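Side-chain contacts in geobacter metallireducens SMUG1 (Geobacter metallireducens, PDB 5H9I), which belongs to the uracil-DNA glycosylase superfamily as a SMUG1-type protein of alpha/beta fold, with xanthine bound in a pocket of the model: residues L56-N61 / L172-T177; L143-A148 / E164-A169; I153-L158 / G190-A195; R176-L181 / F204-G209. One frame throughout, in Å; residues are numbered along the deposited sequence.

Interaction 1. Residues L56-N61 / L172-T177; sequences LFVGMN and LALRRT. With XAN (xanthine), chain B.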
# COMPACT_ATOMS: atom_id res chain seq x y z
N LEU A 56 4.72 11.20 1.07
CA LEU A 56 4.18 9.84 1.27
C LEU A 56 3.10 9.51 0.29
O LEU A 56 2.10 10.24 0.30
CB LEU A 56 3.66 9.70 2.67
CG LEU A 56 3.04 8.38 3.02
CD1 LEU A 56 4.03 7.26 2.95
CD2 LEU A 56 2.43 8.41 4.41
N PHE A 57 3.24 8.51 -0.54
CA PHE A 57 2.19 8.00 -1.37
C PHE A 57 1.44 6.96 -0.57
O PHE A 57 2.07 6.13 0.10
CB PHE A 57 2.78 7.36 -2.64
CG PHE A 57 3.29 8.30 -3.64
CD1 PHE A 57 2.48 9.07 -4.48
CD2 PHE A 57 4.67 8.51 -3.76
CE1 PHE A 57 3.01 9.93 -5.41
CE2 PHE A 57 5.20 9.34 -4.70
CZ PHE A 57 4.34 10.08 -5.52
N VAL A 58 0.11 6.94 -0.65
CA VAL A 58 -0.73 6.04 0.05
C VAL A 58 -1.70 5.37 -0.90
O VAL A 58 -2.48 6.02 -1.61
CB VAL A 58 -1.56 6.73 1.15
CG1 VAL A 58 -2.44 5.82 1.91
CG2 VAL A 58 -0.59 7.48 2.02
N GLY A 59 -1.57 4.04 -1.03
CA GLY A 59 -2.54 3.24 -1.82
C GLY A 59 -3.69 2.82 -0.94
O GLY A 59 -3.73 3.13 0.20
N MET A 60 -4.56 2.07 -1.51
CA MET A 60 -5.75 1.62 -0.82
C MET A 60 -5.51 0.30 -0.13
O MET A 60 -5.54 0.22 1.05
CB MET A 60 -6.91 1.51 -1.81
CG MET A 60 -8.22 0.94 -1.23
SD MET A 60 -9.65 0.89 -2.49
CE MET A 60 -9.03 -0.44 -3.43
N ASN A 61 -5.33 -0.77 -0.89
CA ASN A 61 -5.09 -2.05 -0.30
C ASN A 61 -4.43 -2.99 -1.33
O ASN A 61 -4.35 -2.62 -2.47
CB ASN A 61 -6.38 -2.69 0.36
CG ASN A 61 -7.30 -3.37 -0.63
OD1 ASN A 61 -7.65 -2.82 -1.69
ND2 ASN A 61 -7.72 -4.58 -0.27
N LEU A 172 -5.32 5.25 12.46
CA LEU A 172 -4.33 5.39 13.50
C LEU A 172 -2.88 5.05 12.96
O LEU A 172 -1.94 5.81 13.20
CB LEU A 172 -4.63 4.46 14.67
CG LEU A 172 -3.54 4.27 15.76
CD1 LEU A 172 -3.19 5.61 16.36
CD2 LEU A 172 -4.05 3.27 16.77
N ALA A 173 -2.83 3.98 12.15
CA ALA A 173 -1.51 3.59 11.59
C ALA A 173 -1.02 4.71 10.67
O ALA A 173 0.16 4.99 10.58
CB ALA A 173 -1.60 2.27 10.86
N LEU A 174 -1.92 5.30 9.87
CA LEU A 174 -1.53 6.35 8.98
C LEU A 174 -1.02 7.63 9.69
O LEU A 174 -0.04 8.20 9.34
CB LEU A 174 -2.66 6.71 7.96
CG LEU A 174 -2.39 7.76 6.95
CD1 LEU A 174 -1.13 7.52 6.11
CD2 LEU A 174 -3.68 7.93 6.07
N ARG A 175 -1.80 8.03 10.75
CA ARG A 175 -1.33 9.10 11.55
C ARG A 175 0.07 8.82 12.18
O ARG A 175 0.91 9.70 12.14
CB ARG A 175 -2.33 9.45 12.67
CG ARG A 175 -3.54 10.19 12.16
CD ARG A 175 -4.43 10.60 13.27
NE ARG A 175 -5.17 9.55 13.91
CZ ARG A 175 -6.38 9.14 13.50
NH1 ARG A 175 -6.98 9.69 12.48
NH2 ARG A 175 -6.95 8.15 14.16
N ARG A 176 0.28 7.60 12.71
CA ARG A 176 1.55 7.26 13.24
C ARG A 176 2.66 7.34 12.15
O ARG A 176 3.76 7.83 12.44
CB ARG A 176 1.52 5.86 13.80
CG ARG A 176 0.76 5.77 15.14
CD ARG A 176 0.54 4.40 15.53
NE ARG A 176 0.14 4.31 16.96
CZ ARG A 176 -0.39 3.24 17.50
NH1 ARG A 176 -0.70 2.13 16.86
NH2 ARG A 176 -0.66 3.36 18.84
N THR A 177 2.33 6.88 10.96
CA THR A 177 3.30 6.93 9.85
C THR A 177 3.72 8.34 9.55
O THR A 177 4.89 8.69 9.29
CB THR A 177 2.72 6.19 8.64
OG1 THR A 177 2.42 4.85 8.98
CG2 THR A 177 3.68 6.30 7.48
N9 XAN B . -2.32 -2.52 -6.79
C4 XAN B . -2.10 -2.09 -5.58
N3 XAN B . -1.19 -2.34 -4.64
C2 XAN B . -1.24 -1.74 -3.54
O2 XAN B . -0.44 -2.03 -2.69
N1 XAN B . -2.14 -0.77 -3.27
C6 XAN B . -3.06 -0.41 -4.11
O6 XAN B . -3.93 0.44 -3.86
C5 XAN B . -3.11 -1.09 -5.33
N7 XAN B . -3.89 -1.00 -6.39
C8 XAN B . -3.41 -1.86 -7.28

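Interaction 2. Residues L143-A148 / E164-A169; sequences LLFLTA and EPLFAA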
# COMPACT_ATOMS: atom_id res chain seq x y z
N LEU A 143 -4.94 -5.39 4.30
CA LEU A 143 -5.69 -6.65 4.13
C LEU A 143 -6.26 -6.76 2.76
O LEU A 143 -6.71 -5.73 2.19
CB LEU A 143 -6.81 -6.59 5.12
CG LEU A 143 -6.46 -6.55 6.58
CD1 LEU A 143 -7.75 -6.46 7.42
CD2 LEU A 143 -5.54 -7.65 7.03
N LEU A 144 -6.37 -7.99 2.24
CA LEU A 144 -7.11 -8.31 1.02
C LEU A 144 -8.40 -9.11 1.43
O LEU A 144 -8.27 -9.94 2.29
CB LEU A 144 -6.25 -9.17 0.13
CG LEU A 144 -6.78 -9.49 -1.23
CD1 LEU A 144 -6.40 -8.42 -2.23
CD2 LEU A 144 -6.34 -10.82 -1.78
N PHE A 145 -9.56 -8.70 0.93
CA PHE A 145 -10.84 -9.28 1.26
C PHE A 145 -11.36 -10.02 0.03
O PHE A 145 -11.42 -9.46 -1.09
CB PHE A 145 -11.79 -8.14 1.68
CG PHE A 145 -11.32 -7.35 2.83
CD1 PHE A 145 -11.54 -7.76 4.13
CD2 PHE A 145 -10.74 -6.13 2.59
CE1 PHE A 145 -11.13 -7.00 5.20
CE2 PHE A 145 -10.29 -5.36 3.67
CZ PHE A 145 -10.52 -5.78 4.94
N LEU A 146 -11.82 -11.26 0.24
CA LEU A 146 -12.42 -12.03 -0.86
C LEU A 146 -13.79 -12.61 -0.47
O LEU A 146 -14.00 -12.94 0.67
CB LEU A 146 -11.50 -13.21 -1.22
CG LEU A 146 -10.03 -12.95 -1.52
CD1 LEU A 146 -9.23 -14.26 -1.62
CD2 LEU A 146 -9.82 -12.09 -2.74
N THR A 147 -14.64 -12.74 -1.50
CA THR A 147 -15.88 -13.49 -1.34
C THR A 147 -15.57 -14.96 -1.27
O THR A 147 -14.46 -15.43 -1.59
CB THR A 147 -16.76 -13.28 -2.56
OG1 THR A 147 -16.17 -13.88 -3.72
CG2 THR A 147 -17.00 -11.76 -2.80
N ALA A 148 -16.60 -15.71 -0.92
CA ALA A 148 -16.44 -17.18 -0.91
C ALA A 148 -16.05 -17.73 -2.28
O ALA A 148 -15.43 -18.78 -2.37
CB ALA A 148 -17.79 -17.82 -0.44
N GLU A 164 -16.16 0.58 9.93
CA GLU A 164 -15.73 1.57 10.89
C GLU A 164 -14.56 1.12 11.78
O GLU A 164 -13.63 1.91 11.96
CB GLU A 164 -16.95 2.08 11.74
CG GLU A 164 -17.95 2.91 10.98
CD GLU A 164 -19.16 3.28 11.85
OE1 GLU A 164 -19.24 2.81 13.01
OE2 GLU A 164 -20.03 4.03 11.32
N PRO A 165 -14.50 -0.07 12.31
CA PRO A 165 -13.37 -0.41 13.16
C PRO A 165 -12.08 -0.66 12.30
O PRO A 165 -11.01 -0.36 12.81
CB PRO A 165 -13.82 -1.69 13.94
CG PRO A 165 -15.07 -2.04 13.30
CD PRO A 165 -15.68 -0.92 12.62
N LEU A 166 -12.30 -1.07 11.07
CA LEU A 166 -11.15 -1.30 10.13
C LEU A 166 -10.53 0.07 9.89
O LEU A 166 -9.30 0.27 10.04
CB LEU A 166 -11.60 -1.93 8.84
CG LEU A 166 -10.55 -1.98 7.70
CD1 LEU A 166 -9.40 -2.88 8.07
CD2 LEU A 166 -11.20 -2.36 6.38
N PHE A 167 -11.34 1.06 9.55
CA PHE A 167 -10.84 2.39 9.24
C PHE A 167 -10.25 3.05 10.47
O PHE A 167 -9.27 3.81 10.39
CB PHE A 167 -11.89 3.30 8.58
CG PHE A 167 -12.29 2.92 7.13
CD1 PHE A 167 -11.80 1.88 6.51
CD2 PHE A 167 -13.20 3.69 6.47
CE1 PHE A 167 -12.20 1.49 5.25
CE2 PHE A 167 -13.57 3.36 5.18
CZ PHE A 167 -13.08 2.28 4.58
N ALA A 168 -10.81 2.79 11.66
CA ALA A 168 -10.22 3.35 12.86
C ALA A 168 -8.78 2.86 13.05
O ALA A 168 -7.92 3.72 13.34
CB ALA A 168 -10.96 2.97 14.11
N ALA A 169 -8.55 1.58 12.82
CA ALA A 169 -7.22 0.99 12.99
C ALA A 169 -6.22 1.57 11.87
O ALA A 169 -5.10 1.94 12.19
CB ALA A 169 -7.26 -0.50 12.90

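Interaction 3. Residues I153-L158 / G190-A195; sequences ITPDKL and GAFAEA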
# COMPACT_ATOMS: atom_id res chain seq x y z
N ILE A 153 -13.01 -7.88 -2.83
CA ILE A 153 -13.95 -6.99 -2.18
C ILE A 153 -13.09 -5.79 -1.75
O ILE A 153 -12.30 -5.93 -0.83
CB ILE A 153 -14.67 -7.56 -0.94
CG1 ILE A 153 -15.44 -8.90 -1.24
CG2 ILE A 153 -15.55 -6.52 -0.28
CD1 ILE A 153 -15.85 -9.65 0.02
N THR A 154 -13.23 -4.63 -2.40
CA THR A 154 -12.50 -3.41 -1.96
C THR A 154 -13.06 -2.90 -0.69
O THR A 154 -14.18 -3.11 -0.37
CB THR A 154 -12.57 -2.34 -3.07
OG1 THR A 154 -13.93 -2.09 -3.43
CG2 THR A 154 -11.86 -2.84 -4.22
N PRO A 155 -12.25 -2.21 0.13
CA PRO A 155 -12.74 -1.89 1.46
C PRO A 155 -13.90 -0.88 1.56
O PRO A 155 -14.61 -0.87 2.57
CB PRO A 155 -11.51 -1.33 2.19
CG PRO A 155 -10.40 -1.57 1.29
CD PRO A 155 -10.80 -2.07 -0.04
N ASP A 156 -14.10 -0.10 0.52
CA ASP A 156 -15.23 0.75 0.43
C ASP A 156 -16.58 -0.04 0.41
O ASP A 156 -17.61 0.54 0.77
CB ASP A 156 -15.07 1.64 -0.81
CG ASP A 156 -15.12 0.84 -2.10
OD1 ASP A 156 -14.11 0.17 -2.36
OD2 ASP A 156 -16.16 0.83 -2.83
N LYS A 157 -16.59 -1.32 0.00
CA LYS A 157 -17.79 -2.16 -0.16
C LYS A 157 -18.09 -3.08 1.04
O LYS A 157 -19.00 -3.93 0.99
CB LYS A 157 -17.66 -3.03 -1.43
CG LYS A 157 -17.35 -2.21 -2.70
CD LYS A 157 -17.12 -3.05 -3.99
CE LYS A 157 -16.21 -4.29 -3.80
NZ LYS A 157 -15.32 -4.71 -4.95
N LEU A 158 -17.36 -2.90 2.14
CA LEU A 158 -17.65 -3.58 3.39
C LEU A 158 -18.86 -2.94 4.08
O LEU A 158 -19.07 -1.73 3.99
CB LEU A 158 -16.46 -3.51 4.37
CG LEU A 158 -15.13 -4.14 3.82
CD1 LEU A 158 -13.93 -3.89 4.72
CD2 LEU A 158 -15.24 -5.61 3.53
N GLY A 190 -5.30 7.21 -6.19
CA GLY A 190 -6.77 6.95 -6.39
C GLY A 190 -7.61 7.70 -5.42
O GLY A 190 -7.16 8.22 -4.38
N ALA A 191 -8.88 7.76 -5.74
CA ALA A 191 -9.83 8.55 -4.94
C ALA A 191 -10.10 8.02 -3.57
O ALA A 191 -10.31 8.82 -2.65
CB ALA A 191 -11.19 8.59 -5.75
N PHE A 192 -10.20 6.70 -3.42
CA PHE A 192 -10.48 6.13 -2.10
C PHE A 192 -9.33 6.46 -1.13
O PHE A 192 -9.55 6.94 -0.01
CB PHE A 192 -10.76 4.64 -2.10
CG PHE A 192 -10.65 4.00 -0.75
CD1 PHE A 192 -11.78 3.83 0.07
CD2 PHE A 192 -9.34 3.55 -0.28
CE1 PHE A 192 -11.60 3.22 1.32
CE2 PHE A 192 -9.13 2.95 0.87
CZ PHE A 192 -10.30 2.76 1.71
N ALA A 193 -8.12 6.20 -1.58
CA ALA A 193 -6.99 6.52 -0.72
C ALA A 193 -6.93 7.97 -0.42
O ALA A 193 -6.68 8.32 0.71
CB ALA A 193 -5.67 6.02 -1.33
N GLU A 194 -7.15 8.85 -1.35
CA GLU A 194 -7.14 10.29 -1.12
C GLU A 194 -8.17 10.61 -0.02
O GLU A 194 -7.84 11.38 0.87
CB GLU A 194 -7.42 11.13 -2.32
CG GLU A 194 -7.31 12.61 -2.03
CD GLU A 194 -8.05 13.47 -3.00
OE1 GLU A 194 -7.77 14.69 -2.92
OE2 GLU A 194 -8.74 12.99 -3.90
N ALA A 195 -9.37 10.04 -0.14
CA ALA A 195 -10.41 10.42 0.84
C ALA A 195 -10.06 9.95 2.23
O ALA A 195 -10.29 10.74 3.21
CB ALA A 195 -11.75 9.81 0.43

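Interaction 4. Residues R176-L181 / F204-G209; sequences RTVVLL and FDVEVG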
# COMPACT_ATOMS: atom_id res chain seq x y z
N ARG A 176 0.28 7.60 12.71
CA ARG A 176 1.55 7.26 13.24
C ARG A 176 2.66 7.34 12.15
O ARG A 176 3.76 7.83 12.44
CB ARG A 176 1.52 5.86 13.80
CG ARG A 176 0.76 5.77 15.14
CD ARG A 176 0.54 4.40 15.53
NE ARG A 176 0.14 4.31 16.96
CZ ARG A 176 -0.39 3.24 17.50
NH1 ARG A 176 -0.70 2.13 16.86
NH2 ARG A 176 -0.66 3.36 18.84
N THR A 177 2.33 6.88 10.96
CA THR A 177 3.30 6.93 9.85
C THR A 177 3.72 8.34 9.55
O THR A 177 4.89 8.69 9.29
CB THR A 177 2.72 6.19 8.64
OG1 THR A 177 2.42 4.85 8.98
CG2 THR A 177 3.68 6.30 7.48
N VAL A 178 2.71 9.23 9.53
CA VAL A 178 2.98 10.63 9.22
C VAL A 178 3.76 11.31 10.36
O VAL A 178 4.66 12.12 10.11
CB VAL A 178 1.63 11.37 8.88
CG1 VAL A 178 1.80 12.89 8.90
CG2 VAL A 178 1.16 10.87 7.54
N VAL A 179 3.43 11.01 11.60
CA VAL A 179 4.21 11.59 12.70
C VAL A 179 5.67 11.09 12.64
O VAL A 179 6.58 11.88 12.89
CB VAL A 179 3.59 11.24 14.06
CG1 VAL A 179 4.56 11.58 15.25
CG2 VAL A 179 2.24 11.99 14.16
N LEU A 180 5.88 9.80 12.25
CA LEU A 180 7.30 9.34 12.16
C LEU A 180 8.06 9.92 10.97
O LEU A 180 9.22 10.36 11.09
CB LEU A 180 7.25 7.88 12.05
CG LEU A 180 8.65 7.14 11.87
CD1 LEU A 180 9.40 7.23 13.17
CD2 LEU A 180 8.49 5.75 11.39
N LEU A 181 7.45 9.89 9.76
CA LEU A 181 8.17 10.24 8.54
C LEU A 181 8.20 11.70 8.30
O LEU A 181 9.03 12.20 7.58
CB LEU A 181 7.55 9.49 7.33
CG LEU A 181 7.59 7.98 7.44
CD1 LEU A 181 6.99 7.49 6.13
CD2 LEU A 181 8.97 7.35 7.58
N PHE A 204 -3.34 17.86 10.89
CA PHE A 204 -1.93 17.77 10.77
C PHE A 204 -1.39 18.86 9.82
O PHE A 204 -2.01 19.31 8.86
CB PHE A 204 -1.53 16.34 10.24
CG PHE A 204 -1.69 15.28 11.27
CD1 PHE A 204 -2.93 14.85 11.72
CD2 PHE A 204 -0.61 14.66 11.83
CE1 PHE A 204 -3.10 13.88 12.68
CE2 PHE A 204 -0.75 13.62 12.73
CZ PHE A 204 -1.99 13.28 13.24
N ASP A 205 -0.14 19.16 10.04
CA ASP A 205 0.51 20.13 9.19
C ASP A 205 1.06 19.48 7.90
O ASP A 205 2.27 19.39 7.68
CB ASP A 205 1.60 20.79 9.98
CG ASP A 205 2.11 22.05 9.29
OD1 ASP A 205 1.52 22.58 8.33
OD2 ASP A 205 3.15 22.52 9.78
N VAL A 206 0.16 18.95 7.06
CA VAL A 206 0.50 18.26 5.81
C VAL A 206 -0.52 18.65 4.78
O VAL A 206 -1.63 18.91 5.15
CB VAL A 206 0.43 16.71 5.83
CG1 VAL A 206 1.52 16.12 6.58
CG2 VAL A 206 -0.90 16.20 6.32
N GLU A 207 -0.16 18.70 3.51
CA GLU A 207 -1.08 18.85 2.48
C GLU A 207 -1.46 17.46 2.02
O GLU A 207 -0.59 16.56 2.03
CB GLU A 207 -0.45 19.63 1.30
CG GLU A 207 -0.08 21.06 1.63
CD GLU A 207 -1.24 21.94 2.15
OE1 GLU A 207 -2.45 21.83 1.71
OE2 GLU A 207 -0.91 22.72 3.08
N VAL A 208 -2.65 17.28 1.53
CA VAL A 208 -3.11 16.04 0.96
C VAL A 208 -3.59 16.28 -0.46
O VAL A 208 -4.36 17.24 -0.74
CB VAL A 208 -4.21 15.40 1.76
CG1 VAL A 208 -4.84 14.19 1.04
CG2 VAL A 208 -3.76 15.08 3.17
N GLY A 209 -3.16 15.42 -1.38
CA GLY A 209 -3.52 15.45 -2.77
C GLY A 209 -3.69 14.03 -3.30
O GLY A 209 -3.81 13.04 -2.55

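Interaction 1. Residues L56-N61 / L172-T177
L56 sends CD2 against two neighbours on helix 160-181, 3.9 Å from T177 CG2 and 4.0 Å from L174 CD1. Two residues on, V58 CG2 approaches the same L174 methyl at 4.1 Å, so one leucine branch serves two strand positions. L174 reaches the strand because its CG lies opposite the backbone N (chi1 -179°). T177 divides its branches: CG2 faces L56, while OG1 turns back to donate to A173 O at 2.8 Å. That carbonyl also accepts T177 N, the two donors arriving from opposite faces of its plane, and the buried hydroxyl is thereby satisfied within its own helix. All four touching residues are buried, but the meeting is one of methyls: the segment axes stay 11.6 Å apart and run nearly antiparallel, at 167°. The positions of the helix more open to solvent are R175 and R176, both partly exposed; L172 CD2 sits over the rim of one face of the R176 guanidinium. At the strand end G59 enters the xanthine pocket, and beyond it M60 N donates to xanthine O6 at 2.9 Å and N61 N adds a weak bond to the same oxygen. Strand 55-59 lies between strands 135-139 and 185-189 of the parallel sheet; helix 7-19 packs on A173 and T177, and helix 191-201 borders V58 and L174 through C197 and A200.

Interaction 2. Residues L143-A148 / E164-A169
L166 reaches from helix 160-181 with a separate methyl for each of two partners: CD1 touches L143 CD1 at 4.0 Å, and CD2 lies 3.8 Å from F145 CZ. The same CD2 is 4.1 Å from F145 CE2, so it rests obliquely against the far end of the ring. L143 and L166 lie alongside each other, pointing opposite ways, while F145 and L166 reach toward each other from strand and helix. A chi1 of 170° extends the leucine fork of L166 away from its own backbone N. In the next shell, L18 of helix 7-19 touches both L143 and L166, L158 packs on L166 and on F145, and F23 meets the F145 ring edge-to-face. V30 touches L143 and F145 from the adjoining strand. The backbone beneath is fixed by the antiparallel sheet of strands 29-31, 144-146 and 152-153, in which L144 bonds to Y31 and F145 to I153. Opposite, the helix bends where P165 has no N-H for the preceding turn; beyond the kink A168 N bonds to E164 O at 3.0 Å and A169 N to P165 O. L143 O accepts from N61 ND2, tying the strand's approach to a residue of the xanthine pocket. Every atom meeting across the contact is carbon and no hydrogen bond crosses it, so cohesion across it comes from dispersion and the exclusion of water.

Interaction 3. Residues I153-L158 / G190-A195
P155 and D156 meet F192 in a small, partly buried apolar contact between the short 3-10 turn 155-157 and the first turn of helix 191-201. D156 CB stands 4.0 Å from F192 CD1, and P155 CB is 4.3 Å from F192 CZ; both carbons approach the ring obliquely. With chi1 at 163°, F192 swings its ring off the helix and across to the turn. D156 gives the ring its methylene while its carboxylate is engaged elsewhere: T154 OG1 donates to D156 OD1 in a short bond of 2.5 Å, on the syn side and 26° out of the carboxylate plane. K157 N to T154 O, at 3.0 Å, closes the turn itself. On the other side the topology is strand-turn-helix within the alpha/beta fold: strand 185-189 of the parallel sheet leads directly into helix 191-201, with G190 at the N-cap. G190 has a positive phi of 95°, a backbone shape that suits glycine, and E194 N bonds to G190 O at 3.1 Å as the helix begins. Q163 NE2 bonds to P155 O and so links the turn to helix 160-181. P155 also packs on N61, a residue of the xanthine pocket, and the F192 side chain lies about 7 Å from the ligand.

Interaction 4. Residues R176-L181 / F204-G209
F204 and V178 are brought together by their first torsions: F204 holds its CG across from the carbonyl carbon (chi1 -73°), directing the ring toward the helix, while a chi1 of 165° in V178 stretches CG1 out toward the loop. V178 CG1 then serves two partners, V206 CG1 at 4.0 Å and, obliquely, F204 CD2 at 4.2 Å. The closest approach belongs to V179, whose CG2 reaches the edge of the F204 ring in its plane, 3.7 Å from CE2, the two side chains meeting at about a right angle. F204 thus meets two successive helix residues through the neighbouring atoms CD2 and CE2. An inverse gamma turn centred on D205 lets F204 and V206 both face the helix; its V206 N to F204 O bond, 2.8 Å long, is weak. V178 is buried and V179 exposed, so the ring bridges from the covered to the outer side of the helix. All the meeting atoms are carbon. This contact joins the C-terminal end of helix 160-181 to the lead-in of strand 207-211, an outermost strand of the parallel sheet, where E207 bonds to R184 and V186; helix 191-201 adds L201 beside V178, and R176 and T177 of helix 160-181 pack on helix 7-19.

From the N terminus, strand 55-59 comes first, and interaction 1 closes the longest loop when 172-177 packs on it. Interaction 2 falls wholly within that loop, joining the small antiparallel sheet to an earlier part of helix 160-181. Interaction 3 starts at 153-158, before interaction 2 closes, and ends at 190-195, past the end of interaction 1, so it crosses both. Interaction 4 opens on 176-181, sharing R176 and T177 with interaction 1, and crosses interaction 3 before closing at 204-209. Interactions 2, 1 and 4, in that order along helix 160-181, thus lead from the antiparallel to the parallel sheet, while interaction 3 joins the turn before that helix to helix 191-201.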